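Local coordinates for protein hydrogenase maturation factor (Thermoanaerobacter tengcongensis, PDB 3VTH) that probably transfers the carbamoyl group of carbamoyl phosphate, at the cost of ATP, to the C-terminal cysteine of HypE during maturation of [NiFe]-hydrogenases, at residues S703-Y708 with V730-G735; T676-T681 with R707-R712; N695-S700 with E715-S720. One frame throughout, in Å; residues are numbered along the deposited sequence.

Contact 1: residues S703-Y708 with V730-G735; sequences SFQNRY and VPCNDG. With FE (Fe (III) ion), chain I; AP2 (phosphomethylphosphonic acid adenosyl ester), chain H.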
loop_
_atom_site.group_PDB
_atom_site.type_symbol
_atom_site.label_atom_id
_atom_site.label_comp_id
_atom_site.label_asym_id
_atom_site.label_seq_id
_atom_site.Cartn_x
_atom_site.Cartn_y
_atom_site.Cartn_z
ATOM N N SER A 703 11.712 -9.812 0.246
ATOM C CA SER A 703 12.844 -9.807 1.204
ATOM C C SER A 703 13.367 -8.380 1.432
ATOM O O SER A 703 13.960 -8.088 2.458
ATOM C CB SER A 703 14.005 -10.700 0.740
ATOM O OG SER A 703 13.623 -12.052 0.574
ATOM N N PHE A 704 13.145 -7.481 0.476
ATOM C CA PHE A 704 13.590 -6.095 0.678
ATOM C C PHE A 704 12.693 -5.226 1.570
ATOM O O PHE A 704 12.983 -4.050 1.804
ATOM C CB PHE A 704 13.979 -5.443 -0.645
ATOM C CG PHE A 704 15.266 -5.962 -1.182
ATOM C CD1 PHE A 704 16.468 -5.671 -0.522
ATOM C CD2 PHE A 704 15.293 -6.788 -2.298
ATOM C CE1 PHE A 704 17.694 -6.163 -1.006
ATOM C CE2 PHE A 704 16.510 -7.297 -2.780
ATOM C CZ PHE A 704 17.708 -6.996 -2.135
ATOM N N GLN A 705 11.653 -5.834 2.127
ATOM C CA GLN A 705 10.992 -5.280 3.309
ATOM C C GLN A 705 11.917 -5.268 4.538
ATOM O O GLN A 705 11.663 -4.551 5.507
ATOM C CB GLN A 705 9.734 -6.075 3.634
ATOM C CG GLN A 705 8.626 -5.930 2.576
ATOM C CD GLN A 705 7.524 -6.930 2.792
ATOM O OE1 GLN A 705 7.734 -8.146 2.668
ATOM N NE2 GLN A 705 6.340 -6.438 3.114
ATOM N N ASN A 706 12.984 -6.059 4.487
ATOM C CA ASN A 706 14.015 -6.040 5.527
ATOM C C ASN A 706 14.774 -4.713 5.413
ATOM O O ASN A 706 15.446 -4.458 4.392
ATOM C CB ASN A 706 14.948 -7.241 5.317
ATOM C CG ASN A 706 15.956 -7.415 6.430
ATOM O OD1 ASN A 706 16.733 -6.515 6.725
ATOM N ND2 ASN A 706 15.941 -8.583 7.058
ATOM N N ARG A 707 14.642 -3.863 6.433
ATOM C CA ARG A 707 15.213 -2.512 6.403
ATOM C C ARG A 707 16.749 -2.525 6.255
ATOM O O ARG A 707 17.324 -1.716 5.529
ATOM C CB ARG A 707 14.824 -1.725 7.670
ATOM C CG ARG A 707 13.320 -1.493 7.836
ATOM C CD ARG A 707 12.994 -0.822 9.183
ATOM N NE ARG A 707 13.724 0.441 9.315
ATOM C CZ ARG A 707 13.242 1.639 8.968
ATOM N NH1 ARG A 707 12.011 1.763 8.480
ATOM N NH2 ARG A 707 14.006 2.718 9.107
ATOM N N TYR A 708 17.385 -3.456 6.953
ATOM C CA TYR A 708 18.825 -3.582 6.974
ATOM C C TYR A 708 19.373 -4.030 5.614
ATOM O O TYR A 708 20.261 -3.370 5.062
ATOM C CB TYR A 708 19.237 -4.548 8.081
ATOM C CG TYR A 708 20.721 -4.567 8.359
ATOM C CD1 TYR A 708 21.314 -3.591 9.174
ATOM C CD2 TYR A 708 21.528 -5.569 7.824
ATOM C CE1 TYR A 708 22.689 -3.608 9.438
ATOM C CE2 TYR A 708 22.895 -5.603 8.085
ATOM C CZ TYR A 708 23.469 -4.611 8.885
ATOM O OH TYR A 708 24.820 -4.672 9.137
ATOM N N VAL A 730 4.986 1.871 -4.745
ATOM C CA VAL A 730 4.294 0.574 -4.632
ATOM C C VAL A 730 5.230 -0.349 -3.842
ATOM O O VAL A 730 6.408 -0.035 -3.721
ATOM C CB VAL A 730 3.862 -0.034 -6.016
ATOM C CG1 VAL A 730 3.057 1.003 -6.854
ATOM C CG2 VAL A 730 5.061 -0.583 -6.816
ATOM N N PRO A 731 4.703 -1.431 -3.255
ATOM C CA PRO A 731 5.564 -2.268 -2.413
ATOM C C PRO A 731 6.581 -3.104 -3.221
ATOM O O PRO A 731 6.355 -3.402 -4.405
ATOM C CB PRO A 731 4.567 -3.194 -1.700
ATOM C CG PRO A 731 3.232 -2.432 -1.742
ATOM C CD PRO A 731 3.281 -1.813 -3.120
ATOM N N CYS A 732 7.699 -3.450 -2.571
ATOM C CA CYS A 732 8.628 -4.417 -3.128
ATOM C C CYS A 732 8.078 -5.825 -2.894
ATOM O O CYS A 732 8.541 -6.780 -3.509
ATOM C CB CYS A 732 10.040 -4.260 -2.513
ATOM S SG CYS A 732 10.105 -4.541 -0.717
ATOM N N ASN A 733 7.082 -5.948 -2.014
ATOM C CA ASN A 733 6.382 -7.237 -1.845
ATOM C C ASN A 733 5.377 -7.474 -2.979
ATOM O O ASN A 733 5.296 -6.672 -3.905
ATOM C CB ASN A 733 5.741 -7.365 -0.456
ATOM C CG ASN A 733 4.612 -6.353 -0.225
ATOM O OD1 ASN A 733 3.724 -6.171 -1.072
ATOM N ND2 ASN A 733 4.639 -5.704 0.937
ATOM N N ASP A 734 4.621 -8.567 -2.911
ATOM C CA ASP A 734 3.742 -8.931 -4.030
ATOM C C ASP A 734 2.621 -7.945 -4.353
ATOM O O ASP A 734 1.995 -8.048 -5.413
ATOM C CB ASP A 734 3.186 -10.349 -3.854
ATOM C CG ASP A 734 4.212 -11.421 -4.203
ATOM O OD1 ASP A 734 5.365 -11.064 -4.519
ATOM O OD2 ASP A 734 3.864 -12.620 -4.182
ATOM N N GLY A 735 2.369 -7.017 -3.429
ATOM C CA GLY A 735 1.476 -5.860 -3.680
ATOM C C GLY A 735 1.909 -5.039 -4.882
ATOM O O GLY A 735 1.084 -4.384 -5.509
HETATM FE FE FE I . 7.327 -12.074 -4.748
HETATM P PB AP2 H . 6.330 -14.355 -2.648
HETATM O O1B AP2 H . 7.455 -14.814 -1.755
HETATM O O2B AP2 H . 6.722 -13.762 -3.966
HETATM O O3B AP2 H . 5.215 -15.368 -2.714
HETATM C C3A AP2 H . 5.613 -12.989 -1.697
HETATM P PA AP2 H . 6.678 -11.527 -1.523
HETATM O O1A AP2 H . 5.695 -10.532 -0.920
HETATM O O2A AP2 H . 7.479 -11.137 -2.741
HETATM O "O5'" AP2 H . 7.778 -11.956 -0.416
HETATM C "C5'" AP2 H . 7.331 -12.134 0.923
HETATM C "C4'" AP2 H . 8.449 -12.875 1.622
HETATM O "O4'" AP2 H . 9.542 -11.985 1.850
HETATM C "C3'" AP2 H . 8.049 -13.371 2.997
HETATM O "O3'" AP2 H . 7.277 -14.572 2.901
HETATM C "C2'" AP2 H . 9.418 -13.562 3.619
HETATM O "O2'" AP2 H . 9.901 -14.834 3.171
HETATM C "C1'" AP2 H . 10.245 -12.414 3.024
HETATM N N9 AP2 H . 10.331 -11.350 4.066
HETATM C C8 AP2 H . 9.318 -10.616 4.589
HETATM N N7 AP2 H . 9.758 -9.772 5.562
HETATM C C5 AP2 H . 11.088 -9.957 5.675
HETATM C C6 AP2 H . 12.178 -9.396 6.512
HETATM N N6 AP2 H . 11.933 -8.434 7.438
HETATM N N1 AP2 H . 13.433 -9.887 6.317
HETATM C C2 AP2 H . 13.711 -10.828 5.389
HETATM N N3 AP2 H . 12.764 -11.389 4.606
HETATM C C4 AP2 H . 11.461 -11.000 4.703
#

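Contact 2: residues T676-T681 with R707-R712; sequences TVVNFT and RYLLRR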
loop_
_atom_site.group_PDB
_atom_site.type_symbol
_atom_site.label_atom_id
_atom_site.label_comp_id
_atom_site.label_asym_id
_atom_site.label_seq_id
_atom_site.Cartn_x
_atom_site.Cartn_y
_atom_site.Cartn_z
ATOM N N THR A 676 26.403 -11.154 5.309
ATOM C CA THR A 676 26.781 -12.133 4.301
ATOM C C THR A 676 25.931 -11.974 3.014
ATOM O O THR A 676 26.465 -11.914 1.894
ATOM C CB THR A 676 26.645 -13.558 4.859
ATOM O OG1 THR A 676 27.408 -13.662 6.070
ATOM C CG2 THR A 676 27.161 -14.601 3.841
ATOM N N VAL A 677 24.621 -11.910 3.181
ATOM C CA VAL A 677 23.720 -11.716 2.032
ATOM C C VAL A 677 24.085 -10.404 1.319
ATOM O O VAL A 677 24.296 -10.397 0.109
ATOM C CB VAL A 677 22.252 -11.719 2.460
ATOM C CG1 VAL A 677 21.318 -11.340 1.278
ATOM C CG2 VAL A 677 21.879 -13.085 3.056
ATOM N N VAL A 678 24.227 -9.322 2.082
ATOM C CA VAL A 678 24.671 -8.055 1.501
ATOM C C VAL A 678 25.959 -8.232 0.710
ATOM O O VAL A 678 26.038 -7.809 -0.453
ATOM C CB VAL A 678 24.798 -6.926 2.574
ATOM C CG1 VAL A 678 25.495 -5.665 2.009
ATOM C CG2 VAL A 678 23.412 -6.584 3.125
ATOM N N ASN A 679 26.952 -8.880 1.323
ATOM C CA ASN A 679 28.265 -9.007 0.717
ATOM C C ASN A 679 28.265 -9.825 -0.571
ATOM O O ASN A 679 28.812 -9.364 -1.578
ATOM C CB ASN A 679 29.299 -9.524 1.731
ATOM C CG ASN A 679 29.632 -8.479 2.792
ATOM O OD1 ASN A 679 29.270 -7.314 2.651
ATOM N ND2 ASN A 679 30.306 -8.888 3.851
ATOM N N PHE A 680 27.630 -11.000 -0.564
ATOM C CA PHE A 680 27.607 -11.798 -1.792
ATOM C C PHE A 680 26.784 -11.165 -2.923
ATOM O O PHE A 680 27.133 -11.294 -4.095
ATOM C CB PHE A 680 27.359 -13.313 -1.568
ATOM C CG PHE A 680 25.934 -13.717 -1.186
ATOM C CD1 PHE A 680 24.845 -13.441 -2.016
ATOM C CD2 PHE A 680 25.710 -14.495 -0.050
ATOM C CE1 PHE A 680 23.555 -13.854 -1.683
ATOM C CE2 PHE A 680 24.403 -14.926 0.283
ATOM C CZ PHE A 680 23.334 -14.599 -0.538
ATOM N N THR A 681 25.734 -10.437 -2.550
ATOM C CA THR A 681 24.886 -9.757 -3.524
ATOM C C THR A 681 25.684 -8.637 -4.196
ATOM O O THR A 681 25.664 -8.487 -5.420
ATOM C CB THR A 681 23.608 -9.204 -2.858
ATOM O OG1 THR A 681 22.937 -10.257 -2.160
ATOM C CG2 THR A 681 22.663 -8.617 -3.889
ATOM N N ARG A 707 14.642 -3.863 6.433
ATOM C CA ARG A 707 15.213 -2.512 6.403
ATOM C C ARG A 707 16.749 -2.525 6.255
ATOM O O ARG A 707 17.324 -1.716 5.529
ATOM C CB ARG A 707 14.824 -1.725 7.670
ATOM C CG ARG A 707 13.320 -1.493 7.836
ATOM C CD ARG A 707 12.994 -0.822 9.183
ATOM N NE ARG A 707 13.724 0.441 9.315
ATOM C CZ ARG A 707 13.242 1.639 8.968
ATOM N NH1 ARG A 707 12.011 1.763 8.480
ATOM N NH2 ARG A 707 14.006 2.718 9.107
ATOM N N TYR A 708 17.385 -3.456 6.953
ATOM C CA TYR A 708 18.825 -3.582 6.974
ATOM C C TYR A 708 19.373 -4.030 5.614
ATOM O O TYR A 708 20.261 -3.370 5.062
ATOM C CB TYR A 708 19.237 -4.548 8.081
ATOM C CG TYR A 708 20.721 -4.567 8.359
ATOM C CD1 TYR A 708 21.314 -3.591 9.174
ATOM C CD2 TYR A 708 21.528 -5.569 7.824
ATOM C CE1 TYR A 708 22.689 -3.608 9.438
ATOM C CE2 TYR A 708 22.895 -5.603 8.085
ATOM C CZ TYR A 708 23.469 -4.611 8.885
ATOM O OH TYR A 708 24.820 -4.672 9.137
ATOM N N LEU A 709 18.840 -5.128 5.071
ATOM C CA LEU A 709 19.223 -5.582 3.726
ATOM C C LEU A 709 19.112 -4.478 2.684
ATOM O O LEU A 709 20.027 -4.260 1.892
ATOM C CB LEU A 709 18.357 -6.761 3.252
ATOM C CG LEU A 709 18.504 -8.151 3.864
ATOM C CD1 LEU A 709 17.705 -9.151 3.035
ATOM C CD2 LEU A 709 19.972 -8.594 3.968
ATOM N N LEU A 710 17.979 -3.783 2.684
ATOM C CA LEU A 710 17.750 -2.712 1.717
ATOM C C LEU A 710 18.751 -1.567 1.891
ATOM O O LEU A 710 19.432 -1.180 0.940
ATOM C CB LEU A 710 16.310 -2.179 1.806
ATOM C CG LEU A 710 15.998 -1.152 0.703
ATOM C CD1 LEU A 710 16.010 -1.817 -0.677
ATOM C CD2 LEU A 710 14.678 -0.383 0.945
ATOM N N ARG A 711 18.856 -1.034 3.103
ATOM C CA ARG A 711 19.708 0.125 3.348
ATOM C C ARG A 711 21.193 -0.193 3.125
ATOM O O ARG A 711 21.907 0.558 2.479
ATOM C CB ARG A 711 19.483 0.690 4.759
ATOM C CG ARG A 711 20.445 1.826 5.129
ATOM C CD ARG A 711 20.249 2.329 6.548
ATOM N NE ARG A 711 20.667 1.357 7.556
ATOM C CZ ARG A 711 21.929 1.152 7.917
ATOM N NH1 ARG A 711 22.906 1.847 7.348
ATOM N NH2 ARG A 711 22.215 0.256 8.848
ATOM N N ARG A 712 21.650 -1.314 3.660
ATOM C CA ARG A 712 23.051 -1.675 3.573
ATOM C C ARG A 712 23.475 -1.948 2.138
ATOM O O ARG A 712 24.558 -1.556 1.728
ATOM C CB ARG A 712 23.310 -2.885 4.460
ATOM C CG ARG A 712 23.530 -2.508 5.890
ATOM C CD ARG A 712 25.020 -2.446 6.044
ATOM N NE ARG A 712 25.469 -1.843 7.271
ATOM C CZ ARG A 712 26.638 -2.113 7.836
ATOM N NH1 ARG A 712 27.458 -3.017 7.300
ATOM N NH2 ARG A 712 26.961 -1.494 8.956
#

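Contact 3: residues N695-S700 with E715-S720; sequences NKVVLS and EKLSLS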
loop_
_atom_site.group_PDB
_atom_site.type_symbol
_atom_site.label_atom_id
_atom_site.label_comp_id
_atom_site.label_asym_id
_atom_site.label_seq_id
_atom_site.Cartn_x
_atom_site.Cartn_y
_atom_site.Cartn_z
ATOM N N ASN A 695 25.331 -0.357 -15.001
ATOM C CA ASN A 695 25.592 0.376 -13.754
ATOM C C ASN A 695 24.329 0.708 -12.927
ATOM O O ASN A 695 24.418 1.314 -11.844
ATOM C CB ASN A 695 26.392 1.657 -14.057
ATOM C CG ASN A 695 27.023 2.261 -12.810
ATOM O OD1 ASN A 695 27.804 1.604 -12.100
ATOM N ND2 ASN A 695 26.680 3.518 -12.531
ATOM N N LYS A 696 23.163 0.314 -13.443
ATOM C CA LYS A 696 21.897 0.487 -12.736
ATOM C C LYS A 696 21.495 -0.828 -12.089
ATOM O O LYS A 696 21.512 -1.888 -12.746
ATOM C CB LYS A 696 20.785 0.949 -13.677
ATOM C CG LYS A 696 20.956 2.392 -14.219
ATOM C CD LYS A 696 19.686 2.839 -14.926
ATOM C CE LYS A 696 19.789 4.280 -15.466
ATOM N NZ LYS A 696 20.824 4.437 -16.513
ATOM N N VAL A 697 21.145 -0.744 -10.806
ATOM C CA VAL A 697 20.750 -1.900 -10.020
ATOM C C VAL A 697 19.381 -1.635 -9.411
ATOM O O VAL A 697 19.171 -0.587 -8.780
ATOM C CB VAL A 697 21.728 -2.165 -8.869
ATOM C CG1 VAL A 697 21.257 -3.379 -8.031
ATOM C CG2 VAL A 697 23.143 -2.392 -9.401
ATOM N N VAL A 698 18.465 -2.584 -9.602
ATOM C CA VAL A 698 17.123 -2.520 -9.040
ATOM C C VAL A 698 16.975 -3.609 -7.965
ATOM O O VAL A 698 17.284 -4.781 -8.209
ATOM C CB VAL A 698 16.044 -2.731 -10.144
ATOM C CG1 VAL A 698 14.655 -2.863 -9.529
ATOM C CG2 VAL A 698 16.074 -1.592 -11.158
ATOM N N LEU A 699 16.482 -3.218 -6.791
ATOM C CA LEU A 699 16.239 -4.161 -5.711
ATOM C C LEU A 699 14.749 -4.273 -5.495
ATOM O O LEU A 699 14.082 -3.267 -5.255
ATOM C CB LEU A 699 16.911 -3.694 -4.400
ATOM C CG LEU A 699 18.355 -3.179 -4.488
ATOM C CD1 LEU A 699 18.777 -2.518 -3.150
ATOM C CD2 LEU A 699 19.319 -4.297 -4.854
ATOM N N SER A 700 14.213 -5.485 -5.601
ATOM C CA SER A 700 12.773 -5.687 -5.351
ATOM C C SER A 700 12.494 -7.114 -4.867
ATOM O O SER A 700 13.412 -7.924 -4.751
ATOM C CB SER A 700 11.952 -5.341 -6.605
ATOM O OG SER A 700 10.570 -5.227 -6.282
ATOM N N GLU A 715 23.509 1.368 0.240
ATOM C CA GLU A 715 24.705 2.121 0.628
ATOM C C GLU A 715 25.969 1.545 -0.009
ATOM O O GLU A 715 26.727 2.281 -0.650
ATOM C CB GLU A 715 24.854 2.174 2.144
ATOM C CG GLU A 715 23.805 3.062 2.853
ATOM C CD GLU A 715 23.876 2.958 4.375
ATOM O OE1 GLU A 715 24.768 2.256 4.895
ATOM O OE2 GLU A 715 23.057 3.591 5.057
ATOM N N LYS A 716 26.175 0.235 0.154
ATOM C CA LYS A 716 27.383 -0.426 -0.338
ATOM C C LYS A 716 27.543 -0.292 -1.862
ATOM O O LYS A 716 28.628 0.014 -2.357
ATOM C CB LYS A 716 27.414 -1.898 0.074
ATOM C CG LYS A 716 28.802 -2.491 -0.037
ATOM C CD LYS A 716 28.880 -3.938 0.408
ATOM C CE LYS A 716 30.338 -4.272 0.693
ATOM N NZ LYS A 716 30.582 -5.732 0.729
ATOM N N LEU A 717 26.444 -0.505 -2.582
ATOM C CA LEU A 717 26.429 -0.405 -4.035
ATOM C C LEU A 717 26.642 1.032 -4.491
ATOM O O LEU A 717 27.382 1.272 -5.458
ATOM C CB LEU A 717 25.109 -0.955 -4.596
ATOM C CG LEU A 717 24.838 -2.463 -4.539
ATOM C CD1 LEU A 717 23.355 -2.726 -4.821
ATOM C CD2 LEU A 717 25.732 -3.211 -5.542
ATOM N N SER A 718 26.000 1.980 -3.802
ATOM C CA SER A 718 26.163 3.408 -4.103
ATOM C C SER A 718 27.598 3.873 -3.909
ATOM O O SER A 718 28.107 4.656 -4.708
ATOM C CB SER A 718 25.217 4.282 -3.264
ATOM O OG SER A 718 23.877 4.153 -3.717
ATOM N N LEU A 719 28.255 3.377 -2.865
ATOM C CA LEU A 719 29.648 3.733 -2.609
ATOM C C LEU A 719 30.583 3.197 -3.694
ATOM O O LEU A 719 31.684 3.705 -3.855
ATOM C CB LEU A 719 30.114 3.254 -1.226
ATOM C CG LEU A 719 29.456 3.838 0.033
ATOM C CD1 LEU A 719 29.936 3.098 1.286
ATOM C CD2 LEU A 719 29.699 5.334 0.172
ATOM N N SER A 720 30.133 2.173 -4.425
ATOM C CA SER A 720 30.901 1.601 -5.541
ATOM C C SER A 720 30.459 2.114 -6.910
ATOM O O SER A 720 30.781 1.519 -7.946
ATOM C CB SER A 720 30.852 0.075 -5.510
ATOM O OG SER A 720 31.758 -0.411 -4.531
#

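Contact 1: residues S703-Y708 with V730-G735
At the nucleotide and iron site of the Kae1-like domain, Cys-732 of the loop before helix 737-749 presses its sulfur onto the 3-10 turn formed by Phe-704 and Gln-705. SG lies between backbone N and carbonyl carbon (chi1 62°), which carries it to 3.5 Å from Gln-705 N, with Phe-704 CB and Gln-705 CG also close by. A small, weakly polar thiol suits this spot against a peptide group. Beside it the Gln-705 side chain passes Asn-733 CB, the two amide planes steeply inclined (72°). Asn-733 OD1 turns back to accept Gly-735 N at 2.8 Å in the carbonyl plane, an Asx turn, while its ND2 is held by Ile-381 O. This turn presents the next residue to the bound nucleotide analogue AP2: Asp-734 N donates to AP2 O1A at 3.0 Å, and Asp-734 OD1 binds the iron at 2.2 Å. His-483, His-487 and Asp-507 complete the protein ligands. At the adenine end of AP2, Asn-706 ND2 donates to AP2 N1 at 2.9 Å and also bonds His-674. One segment contacts the adenine and the other the phosphate and iron, each with help from residues elsewhere, consistent with an actin-ATPase-clan nucleotide site.

Contact 2: residues T676-T681 with R707-R712
The segments 676-681 and 707-712, parts of helices 666-692 and 707-719, run in broadly the same direction, their axes 9.9 Å apart at closest and crossing at -33°, with Val-678 facing Leu-709. The Leu-709 methyl CD2 is the centre of the contact: it meets Val-677 CG1 and Val-678 CG2, each at 4.1 Å. Val-678 CG2 then continues to Arg-712 CB at 3.9 Å. With Val-678 CG1 anti to N (chi1 170°), CG2 is left as the methyl that meets both Leu-709 CD2 and Arg-712 CB. Leucine, longer and flexible, reaches across to the valines. Arg-712 contributes only its aliphatic base here. Bent at chi2 (-96°), its chain passes over the Tyr-708 ring, with CG 3.6 Å above the ring centre, and Tyr-708 OH lies over one face of the guanidinium group. On the partner helix, Thr-681 OG1 donates to Val-677 O at 2.6 Å, above the carbonyl plane; the same oxygen accepts Thr-681 N and so takes two bonds. With no hydrogen bond between the segments, the junction rests on methyl packing, and the Arg-712 guanidinium finds its salt-bridge partner, Glu-632, outside the contact.

Contact 3: residues N695-S700 with E715-S720
Val-697 and Leu-699 stand on one face of the beta-sheet, under Leu-717 of helix 707-719. Val-698, pointing the other way from the strand, packs on helix 483-494 at the opposite face. Along its edges strand 696-700 is bonded on one side to strand 501-507, through Ile-502, and on the other to strand 723-726, through Glu-723 and Tyr-725. The contact belongs to a beta-alpha-beta crossover in which the strand, helix 707-719 and strand 723-726 follow in turn, the two strands being parallel neighbours.

Across it, Leu-717 is the helix residue that reaches the strand. Its CG is anti to the carbonyl carbon (chi1 -70°), and the extended chain brings CD1 to the sheet, 3.9 Å from Val-697 CG1, the two side chains crossing at about a right angle. The same methyl reaches Leu-699 CD2 more loosely at 4.3 Å. Beta-branched valine suits the strand, where its methyls stand out compactly from the backbone, whereas leucine spans the wider gap from a helix. Phe-722 and Val-724 close round Leu-717, and Ile-504 lies against Val-697 and Leu-699; the three touching residues are buried among apolar side chains. Elsewhere on the helix, Lys-716 bonds Asn-679 and makes a cation-pi contact with Tyr-682, both on helix 666-692. Just before the strand, Asn-695 links the starts of the two parallel strands, its ND2 donating to Gly-721 O and Glu-723 OE2 and its OD1 accepting from Arg-689 NH1. Past Leu-717 the backbone is held less firmly at one point, where Ser-720 N makes a weak bond to Leu-717 O at 3.1 Å.

In the fold
Helix 707-719 runs through all three contacts. Its start lies at the ligand in contact 1, its first turns pack on helix 666-692 in contact 2, and its far end rests on the sheet in contact 3. Contacts 1 and 2 have centres about 13 Å apart, and the Leu-709 side chain is still about 5 Å from the nucleotide AP2. Contact 3, centred about 16 Å from contact 1, is farther from the nucleotide: the Leu-699 side chain is about 12 Å from AP2. Phe-704 CE2 meets Leu-699 CB at 4.0 Å, while Leu-710 CD1 and Leu-699 CD1, 3.8 Å apart, join contacts 2 and 3 in one core.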